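Local coordinates for protein acyl-coenzyme A oxidase 3 (Yarrowia lipolytica, PDB 5YS9) that oxidises acyl-CoA substrates of several chain lengths to 2-enoyl-CoA with FAD as cofactor, passing the electrons to oxygen to give hydrogen peroxide in peroxisomal beta-oxidation, at residues E43-G48 with D635-S640. Residues are numbered along the deposited sequence; the frame is centred on the assembly and turned at random.
Sequences EFLHGG and DAFGLS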
loop_
_atom_site.group_PDB
_atom_site.type_symbol
_atom_site.label_atom_id
_atom_site.label_comp_id
_atom_site.label_asym_id
_atom_site.label_seq_id
_atom_site.Cartn_x
_atom_site.Cartn_y
_atom_site.Cartn_z
ATOM N N GLU A 43 -3.658 -7.408 -30.198
ATOM C CA GLU A 43 -3.377 -8.830 -30.611
ATOM C C GLU A 43 -2.127 -9.443 -29.961
ATOM O O GLU A 43 -2.145 -10.605 -29.525
ATOM C CB GLU A 43 -3.292 -8.984 -32.140
ATOM C CG GLU A 43 -4.651 -9.188 -32.806
ATOM C CD GLU A 43 -4.617 -8.983 -34.303
ATOM O OE1 GLU A 43 -5.652 -8.518 -34.847
ATOM O OE2 GLU A 43 -3.550 -9.267 -34.907
ATOM N N PHE A 44 -1.054 -8.669 -29.862
ATOM C CA PHE A 44 0.090 -9.150 -29.118
ATOM C C PHE A 44 -0.230 -9.435 -27.630
ATOM O O PHE A 44 0.179 -10.445 -27.111
ATOM C CB PHE A 44 1.263 -8.181 -29.237
ATOM C CG PHE A 44 2.459 -8.599 -28.424
ATOM C CD1 PHE A 44 3.199 -9.699 -28.795
ATOM C CD2 PHE A 44 2.786 -7.941 -27.242
ATOM C CE1 PHE A 44 4.279 -10.100 -28.036
ATOM C CE2 PHE A 44 3.867 -8.335 -26.487
ATOM C CZ PHE A 44 4.617 -9.421 -26.886
ATOM N N LEU A 45 -0.939 -8.535 -26.947
ATOM C CA LEU A 45 -1.246 -8.737 -25.519
ATOM C C LEU A 45 -2.084 -9.959 -25.263
ATOM O O LEU A 45 -1.869 -10.654 -24.275
ATOM C CB LEU A 45 -1.927 -7.515 -24.919
ATOM C CG LEU A 45 -0.996 -6.336 -24.727
ATOM C CD1 LEU A 45 -1.770 -5.046 -24.530
ATOM C CD2 LEU A 45 -0.068 -6.592 -23.558
ATOM N N HIS A 46 -3.037 -10.226 -26.144
ATOM C CA HIS A 46 -3.983 -11.313 -25.921
ATOM C C HIS A 46 -3.770 -12.517 -26.853
ATOM O O HIS A 46 -4.644 -13.373 -26.932
ATOM C CB HIS A 46 -5.381 -10.758 -26.071
ATOM C CG HIS A 46 -5.725 -9.776 -25.016
ATOM N ND1 HIS A 46 -5.883 -10.145 -23.694
ATOM C CD2 HIS A 46 -5.920 -8.434 -25.068
ATOM C CE1 HIS A 46 -6.215 -9.082 -22.989
ATOM N NE2 HIS A 46 -6.218 -8.030 -23.793
ATOM N N GLY A 47 -2.630 -12.574 -27.558
ATOM C CA GLY A 47 -2.260 -13.737 -28.374
ATOM C C GLY A 47 -3.120 -14.000 -29.589
ATOM O O GLY A 47 -3.542 -15.103 -29.820
ATOM N N GLY A 48 -3.420 -12.963 -30.345
ATOM C CA GLY A 48 -4.051 -13.101 -31.631
ATOM C C GLY A 48 -5.465 -12.583 -31.729
ATOM O O GLY A 48 -6.093 -12.188 -30.730
ATOM N N ASP A 635 -4.152 2.659 -24.877
ATOM C CA ASP A 635 -5.361 2.360 -25.667
ATOM C C ASP A 635 -5.359 0.945 -26.150
ATOM O O ASP A 635 -6.455 0.419 -26.362
ATOM C CB ASP A 635 -5.531 3.268 -26.888
ATOM C CG ASP A 635 -5.999 4.675 -26.527
ATOM O OD1 ASP A 635 -6.489 4.940 -25.389
ATOM O OD2 ASP A 635 -5.875 5.529 -27.414
ATOM N N ALA A 636 -4.162 0.337 -26.313
ATOM C CA ALA A 636 -4.056 -1.090 -26.691
ATOM C C ALA A 636 -4.754 -2.100 -25.756
ATOM O O ALA A 636 -5.169 -3.203 -26.228
ATOM C CB ALA A 636 -2.614 -1.499 -26.898
ATOM N N PHE A 637 -4.918 -1.735 -24.470
ATOM C CA PHE A 637 -5.657 -2.595 -23.521
ATOM C C PHE A 637 -7.147 -2.718 -23.861
ATOM O O PHE A 637 -7.783 -3.665 -23.452
ATOM C CB PHE A 637 -5.553 -2.083 -22.115
ATOM C CG PHE A 637 -4.151 -1.940 -21.596
ATOM C CD1 PHE A 637 -3.281 -3.030 -21.548
ATOM C CD2 PHE A 637 -3.728 -0.729 -21.046
ATOM C CE1 PHE A 637 -1.987 -2.878 -21.008
ATOM C CE2 PHE A 637 -2.451 -0.576 -20.492
ATOM C CZ PHE A 637 -1.573 -1.645 -20.486
ATOM N N GLY A 638 -7.711 -1.752 -24.586
ATOM C CA GLY A 638 -9.107 -1.811 -25.031
ATOM C C GLY A 638 -10.152 -1.745 -23.928
ATOM O O GLY A 638 -11.175 -2.405 -23.994
ATOM N N LEU A 639 -9.891 -0.945 -22.916
ATOM C CA LEU A 639 -10.796 -0.810 -21.790
ATOM C C LEU A 639 -11.790 0.295 -22.089
ATOM O O LEU A 639 -11.390 1.390 -22.392
ATOM C CB LEU A 639 -10.006 -0.459 -20.525
ATOM C CG LEU A 639 -8.984 -1.516 -20.037
ATOM C CD1 LEU A 639 -8.155 -0.984 -18.900
ATOM C CD2 LEU A 639 -9.687 -2.821 -19.650
ATOM N N SER A 640 -13.081 0.001 -21.988
ATOM C CA SER A 640 -14.100 1.026 -22.062
ATOM C C SER A 640 -14.144 1.782 -20.730
ATOM O O SER A 640 -13.552 1.362 -19.712
ATOM C CB SER A 640 -15.477 0.421 -22.363
ATOM O OG SER A 640 -15.892 -0.423 -21.295
#
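Leu45, in the last turn of helix 38-46, reaches Phe637 and Ala636 through a single methyl group, CD1. This apolar contact is small and buried. Leu45 CD1 lies 3.9 Å from Phe637 CD1, approaching one side of the ring obliquely. CG sits beside the backbone N, and CD1, roughly anti to CA (chi2 163°), extends toward Phe637; leucine is long enough to bring a methyl from the helix to the ring. Phenylalanine offers a broad apolar surface suited to this buried place. Ala636 points its CB toward Leu45, 4.3 Å from Leu45 CD1, a small apolar group fitting a spot that Tyr363 also touches.

No hydrogen bond crosses between the two segments; the polar bonds described here lie within one segment or run outside. Gly47 ends the helix in a Schellman motif, where glycine readily takes positive phi, and Gly48 N bonds to Glu43 O (2.8 Å). Asp635 to Gly638 forms a type I turn, with Gly638 again at positive phi. Ala636 O accepts a hydrogen bond from Thr42 OG1, a second link to helix 38-46.

The contact thus joins the N-terminal helical region to the C-terminal one. Tyr363 of helix 349-385 touches Leu45, Ala636 and Phe637, while Gln318 and Thr322 of helix 300-330 pack on Phe637.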